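Local coordinates for bifunctional GH43-CE protein (Bacteroides eggerthii, PDB 6MLY) that probably hydrolyses xylan-derived chains as a family 43 glycoside hydrolase (beta-xylosidase), and carries a second catalytic domain, probably a carbohydrate esterase, at residues G381-D386 with V442-E447. Numbering follows the deposited sequence.
Sequences GSVSMD and VYFKAE
Neighbouring antiparallel strands of a beta sheet, 381-386 and 442-447, are joined by a backbone ladder in which Gly381 and Ala446 form one hydrogen-bonded pair and Val383 and Phe444 the next. Gly381 N reaches Ala446 O at 2.9 Å, and Val383 N reaches Phe444 O at 3.0 Å. The return bond from Phe444 N to Val383 O is longer, 3.3 Å, with the donor lying above the carbonyl plane. On the face carrying Val383, Met385 and Phe444, Val383 CG2 packs on Phe444 CB at 3.6 Å and lies near the plane of the phenyl ring at its edge, where Met385 CE, brought round by a bend at chi3 (-59°), comes 3.5 Å from Phe444 CD2. Both strands belong to the concanavalin A-like beta-sandwich domain, and this face looks inward, where Leu398 of strand 395-401 in the other sheet packs on Val383 and Ala446. On the reverse face, Tyr443 leans across to strand 381-386, its CE2 lying 3.5 Å from Ser384 CB, while its side chain also touches Tyr507 of strand 502-511 and Trp468. Replacing Tyr443 by alanine is likely to take away the ring beside Ser384 CB and OG and open a gap between Ser384, Tyr507 and Trp468. Further along this face Lys445 passes its aliphatic chain by Ser382, CG being 3.8 Å from Ser382 OG, and directs its amino end to cation-pi contacts with Tyr460 and Trp468.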
ATOM      1  N   GLY A 381      -1.074   7.773   7.254  1.00 69.42           N
ATOM      2  CA  GLY A 381      -1.010   9.217   7.033  1.00 69.16           C
ATOM      3  C   GLY A 381      -2.386   9.797   6.753  1.00 68.15           C
ATOM      4  O   GLY A 381      -3.294   9.062   6.389  1.00 68.68           O
ATOM      5  N   SER A 382      -2.531  11.117   6.932  1.00 68.26           N
ATOM      6  CA  SER A 382      -3.800  11.830   6.733  1.00 68.37           C
ATOM      7  C   SER A 382      -3.553  13.289   6.332  1.00 68.30           C
ATOM      8  O   SER A 382      -2.480  13.846   6.599  1.00 68.53           O
ATOM      9  CB  SER A 382      -4.646  11.769   7.973  1.00 69.87           C
ATOM     10  OG  SER A 382      -4.924  10.426   8.327  1.00 71.93           O
ATOM     11  N   VAL A 383      -4.569  13.904   5.715  1.00 67.75           N
ATOM     12  CA  VAL A 383      -4.550  15.323   5.358  1.00 67.64           C
ATOM     13  C   VAL A 383      -5.968  15.900   5.455  1.00 68.20           C
ATOM     14  O   VAL A 383      -6.953  15.163   5.490  1.00 68.34           O
ATOM     15  CB  VAL A 383      -3.964  15.544   3.950  1.00 67.78           C
ATOM     16  CG1 VAL A 383      -2.443  15.553   3.957  1.00 67.93           C
ATOM     17  CG2 VAL A 383      -4.485  14.523   2.958  1.00 67.82           C
ATOM     18  N   SER A 384      -6.034  17.232   5.538  1.00 68.27           N
ATOM     19  CA  SER A 384      -7.230  18.026   5.280  1.00 68.87           C
ATOM     20  C   SER A 384      -6.867  19.077   4.230  1.00 69.46           C
ATOM     21  O   SER A 384      -5.854  19.768   4.383  1.00 68.58           O
ATOM     22  CB  SER A 384      -7.764  18.675   6.539  1.00 69.42           C
ATOM     23  OG  SER A 384      -8.776  19.635   6.241  1.00 70.39           O
ATOM     24  N   MET A 385      -7.688  19.182   3.180  1.00 69.42           N
ATOM     25  CA  MET A 385      -7.386  20.023   2.036  1.00 69.27           C
ATOM     26  C   MET A 385      -8.466  21.099   1.888  1.00 70.03           C
ATOM     27  O   MET A 385      -9.415  21.144   2.661  1.00 70.81           O
ATOM     28  CB  MET A 385      -7.296  19.183   0.756  1.00 69.20           C
ATOM     29  CG  MET A 385      -6.063  19.498  -0.090  1.00 69.18           C
ATOM     30  SD  MET A 385      -5.496  18.122  -1.125  1.00 69.23           S
ATOM     31  CE  MET A 385      -5.195  16.890   0.141  1.00 68.44           C
ATOM     32  N   ASP A 386      -8.262  21.987   0.909  1.00 70.56           N
ATOM     33  CA  ASP A 386      -9.219  23.014   0.500  1.00 71.95           C
ATOM     34  C   ASP A 386      -8.966  23.315  -0.984  1.00 72.47           C
ATOM     35  O   ASP A 386      -7.906  23.851  -1.347  1.00 73.06           O
ATOM     36  CB  ASP A 386      -9.113  24.267   1.378  1.00 72.06           C
ATOM     37  CG  ASP A 386     -10.318  25.195   1.291  1.00 72.98           C
ATOM     38  OD1 ASP A 386     -10.907  25.297   0.196  1.00 73.87           O
ATOM     39  OD2 ASP A 386     -10.653  25.814   2.321  1.00 73.65           O
ATOM     40  N   VAL A 442     -12.033  18.809   1.934  1.00 74.30           N
ATOM     41  CA  VAL A 442     -12.007  17.366   1.721  1.00 73.17           C
ATOM     42  C   VAL A 442     -10.835  16.776   2.525  1.00 72.40           C
ATOM     43  O   VAL A 442      -9.821  17.447   2.760  1.00 71.90           O
ATOM     44  CB  VAL A 442     -11.905  17.034   0.218  1.00 73.45           C
ATOM     45  CG1 VAL A 442     -10.604  17.536  -0.386  1.00 73.80           C
ATOM     46  CG2 VAL A 442     -12.071  15.548  -0.054  1.00 72.75           C
ATOM     47  N   TYR A 443     -10.994  15.520   2.951  1.00 71.02           N
ATOM     48  CA  TYR A 443     -10.016  14.810   3.763  1.00 70.16           C
ATOM     49  C   TYR A 443      -9.529  13.583   2.985  1.00 69.99           C
ATOM     50  O   TYR A 443     -10.229  13.089   2.100  1.00 68.48           O
ATOM     51  CB  TYR A 443     -10.635  14.428   5.111  1.00 69.66           C
ATOM     52  CG  TYR A 443     -11.058  15.591   5.976  1.00 70.54           C
ATOM     53  CD1 TYR A 443     -12.262  16.246   5.765  1.00 70.63           C
ATOM     54  CD2 TYR A 443     -10.258  16.036   7.018  1.00 70.08           C
ATOM     55  CE1 TYR A 443     -12.653  17.316   6.555  1.00 71.05           C
ATOM     56  CE2 TYR A 443     -10.637  17.100   7.823  1.00 70.39           C
ATOM     57  CZ  TYR A 443     -11.839  17.741   7.591  1.00 70.66           C
ATOM     58  OH  TYR A 443     -12.214  18.788   8.380  1.00 70.46           O
ATOM     59  N   PHE A 444      -8.314  13.120   3.310  1.00 70.26           N
ATOM     60  CA  PHE A 444      -7.726  11.906   2.727  1.00 70.46           C
ATOM     61  C   PHE A 444      -6.901  11.164   3.782  1.00 71.19           C
ATOM     62  O   PHE A 444      -6.392  11.767   4.727  1.00 70.76           O
ATOM     63  CB  PHE A 444      -6.847  12.228   1.516  1.00 70.21           C
ATOM     64  CG  PHE A 444      -7.582  12.819   0.340  1.00 70.41           C
ATOM     65  CD1 PHE A 444      -8.431  12.042  -0.433  1.00 71.04           C
ATOM     66  CD2 PHE A 444      -7.428  14.153   0.004  1.00 70.54           C
ATOM     67  CE1 PHE A 444      -9.104  12.587  -1.516  1.00 71.62           C
ATOM     68  CE2 PHE A 444      -8.102  14.698  -1.079  1.00 70.86           C
ATOM     69  CZ  PHE A 444      -8.937  13.914  -1.838  1.00 71.43           C
ATOM     70  N   LYS A 445      -6.777   9.848   3.580  1.00 71.55           N
ATOM     71  CA  LYS A 445      -6.058   8.937   4.465  1.00 71.93           C
ATOM     72  C   LYS A 445      -5.383   7.871   3.594  1.00 71.69           C
ATOM     73  O   LYS A 445      -5.914   7.478   2.561  1.00 72.11           O
ATOM     74  CB  LYS A 445      -7.030   8.333   5.487  1.00 73.29           C
ATOM     75  CG  LYS A 445      -6.423   7.397   6.528  1.00 73.85           C
ATOM     76  CD  LYS A 445      -7.227   7.302   7.825  1.00 75.21           C
ATOM     77  CE  LYS A 445      -8.523   6.529   7.685  1.00 75.45           C
ATOM     78  NZ  LYS A 445      -9.231   6.387   8.981  1.00 76.47           N
ATOM     79  N   ALA A 446      -4.192   7.439   4.009  1.00 72.11           N
ATOM     80  CA  ALA A 446      -3.447   6.386   3.331  1.00 71.29           C
ATOM     81  C   ALA A 446      -2.852   5.454   4.387  1.00 71.48           C
ATOM     82  O   ALA A 446      -2.066   5.898   5.209  1.00 72.20           O
ATOM     83  CB  ALA A 446      -2.377   6.995   2.458  1.00 71.15           C
ATOM     84  N   GLU A 447      -3.263   4.182   4.362  1.00 72.21           N
ATOM     85  CA  GLU A 447      -2.813   3.164   5.311  1.00 73.06           C
ATOM     86  C   GLU A 447      -1.711   2.319   4.661  1.00 73.15           C
ATOM     87  O   GLU A 447      -1.649   2.204   3.436  1.00 73.01           O
ATOM     88  CB  GLU A 447      -3.970   2.260   5.742  1.00 73.63           C
ATOM     89  CG  GLU A 447      -5.095   2.992   6.457  1.00 74.22           C
ATOM     90  CD  GLU A 447      -6.071   2.079   7.181  1.00 75.64           C
ATOM     91  OE1 GLU A 447      -6.699   1.236   6.501  1.00 75.15           O
ATOM     92  OE2 GLU A 447      -6.184   2.203   8.424  1.00 76.59           O
TER